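PDB 5LY9: variant surface glycoprotein MITAT 1.1 from Trypanosoma brucei brucei, which forms the dense surface coat of the parasite, whose antigenically distinct versions, expressed in series, let the trypanosome evade the host immune response. Local coordinates for residues 284-287 and 288-292. Numbering follows the deposited sequence.
Sequences LLLP and KDNTE
A type I beta turn from Pro287 to Asn290 carries the chain from helix 275-285 into the loop before helix 295-304, and its two end residues are joined by the backbone bond from Asn290 N to Pro287 O, 3.1 Å long with an N-H...O angle of 156°. Lys288 and Asp289 occupy the two corners. From the second corner the carboxylate folds back over the turn: with CG lodged between the backbone N and the carbonyl carbon (chi1 65°), Asp289 OD1 comes to 3.3 Å from Pro287 CB, a van der Waals touch on that ring carbon. The Lys288 side chain instead leaves the turn, and packs on Gly327 of the second subunit. At the far end of the turn Asn290 CB rests 3.4 Å from Pro287 O. Its amide then faces forward along the chain, CG anti to the backbone N, where OD1 accepts from Glu292 N at 2.9 Å; ND2 adds a weak bond to Glu292 O at 3.3 Å. Held firmly at OD1 and only weakly at ND2, the amide is probably limited in its rotation. Asn290 ND2 is also 4.4 Å from Leu286 CD1, a loose contact beside which both side chains touch Ala295 of helix 295-304. The preceding Leu285 reaches helix 62-114 and Met355 of the second subunit. Largely exposed on the surface of the A-type N-terminal domain of the VSG, this helix-to-helix connection is a type I turn running directly into an Asx turn, with Asn290 closing the first and opening the second.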
loop_
_atom_site.group_PDB
_atom_site.type_symbol
_atom_site.label_atom_id
_atom_site.label_comp_id
_atom_site.label_asym_id
_atom_site.label_seq_id
_atom_site.Cartn_x
_atom_site.Cartn_y
_atom_site.Cartn_z
ATOM N N LEU A 284 -15.196 -32.690 -5.304
ATOM C CA LEU A 284 -15.561 -32.871 -6.717
ATOM C C LEU A 284 -15.636 -34.291 -7.178
ATOM O O LEU A 284 -16.363 -34.586 -8.096
ATOM C CB LEU A 284 -14.536 -32.126 -7.597
ATOM C CG LEU A 284 -14.568 -30.594 -7.509
ATOM C CD1 LEU A 284 -13.417 -29.995 -8.324
ATOM C CD2 LEU A 284 -15.963 -30.069 -7.899
ATOM N N LEU A 285 -14.906 -35.210 -6.547
ATOM C CA LEU A 285 -14.729 -36.531 -7.147
ATOM C C LEU A 285 -15.269 -37.704 -6.333
ATOM O O LEU A 285 -15.626 -38.705 -6.899
ATOM C CB LEU A 285 -13.251 -36.706 -7.542
ATOM C CG LEU A 285 -12.563 -35.722 -8.454
ATOM C CD1 LEU A 285 -11.104 -36.144 -8.832
ATOM C CD2 LEU A 285 -13.287 -35.559 -9.760
ATOM N N LEU A 286 -15.291 -37.626 -5.016
ATOM C CA LEU A 286 -15.753 -38.725 -4.202
ATOM C C LEU A 286 -17.282 -38.778 -4.132
ATOM O O LEU A 286 -17.923 -37.753 -4.091
ATOM C CB LEU A 286 -15.202 -38.635 -2.824
ATOM C CG LEU A 286 -13.651 -38.845 -2.719
ATOM C CD1 LEU A 286 -13.192 -38.776 -1.266
ATOM C CD2 LEU A 286 -13.066 -40.053 -3.361
ATOM N N PRO A 287 -17.871 -39.968 -4.106
ATOM C CA PRO A 287 -19.274 -40.034 -3.700
ATOM C C PRO A 287 -19.533 -39.456 -2.303
ATOM O O PRO A 287 -18.687 -39.586 -1.397
ATOM C CB PRO A 287 -19.552 -41.513 -3.652
ATOM C CG PRO A 287 -18.350 -42.255 -4.152
ATOM C CD PRO A 287 -17.208 -41.284 -4.171
ATOM N N LYS A 288 -20.725 -38.884 -2.081
ATOM C CA LYS A 288 -21.054 -38.271 -0.770
ATOM C C LYS A 288 -21.191 -39.368 0.295
ATOM O O LYS A 288 -20.934 -39.163 1.463
ATOM C CB LYS A 288 -22.300 -37.365 -0.872
ATOM C CG LYS A 288 -22.433 -36.701 -2.267
ATOM C CD LYS A 288 -23.027 -35.296 -2.304
ATOM C CE LYS A 288 -23.147 -34.812 -3.741
ATOM N NZ LYS A 288 -24.397 -35.306 -4.424
ATOM N N ASP A 289 -21.494 -40.580 -0.127
ATOM C CA ASP A 289 -21.610 -41.697 0.851
ATOM C C ASP A 289 -20.364 -42.536 1.000
ATOM O O ASP A 289 -20.414 -43.650 1.545
ATOM C CB ASP A 289 -22.820 -42.560 0.488
ATOM C CG ASP A 289 -22.662 -43.270 -0.863
ATOM O OD1 ASP A 289 -21.731 -42.920 -1.671
ATOM O OD2 ASP A 289 -23.515 -44.168 -1.092
ATOM N N ASN A 290 -19.212 -41.992 0.563
ATOM C CA ASN A 290 -17.937 -42.676 0.731
ATOM C C ASN A 290 -17.733 -43.084 2.175
ATOM O O ASN A 290 -17.907 -42.287 3.102
ATOM C CB ASN A 290 -16.728 -41.824 0.266
ATOM C CG ASN A 290 -15.385 -42.320 0.857
ATOM O OD1 ASN A 290 -14.905 -43.416 0.558
ATOM N ND2 ASN A 290 -14.803 -41.506 1.720
ATOM N N THR A 291 -17.347 -44.331 2.349
ATOM C CA THR A 291 -17.158 -44.855 3.657
ATOM C C THR A 291 -15.710 -45.011 4.061
ATOM O O THR A 291 -15.467 -45.265 5.233
ATOM C CB THR A 291 -17.843 -46.200 3.798
ATOM O OG1 THR A 291 -17.258 -47.078 2.842
ATOM C CG2 THR A 291 -19.337 -46.061 3.531
ATOM N N GLU A 292 -14.777 -44.830 3.141
ATOM C CA GLU A 292 -13.384 -45.173 3.390
ATOM C C GLU A 292 -12.518 -44.108 4.034
ATOM O O GLU A 292 -12.568 -42.939 3.692
ATOM C CB GLU A 292 -12.682 -45.640 2.113
ATOM C CG GLU A 292 -13.292 -46.883 1.517
ATOM C CD GLU A 292 -13.200 -48.160 2.394
ATOM O OE1 GLU A 292 -12.673 -48.134 3.555
ATOM O OE2 GLU A 292 -13.645 -49.239 1.881
#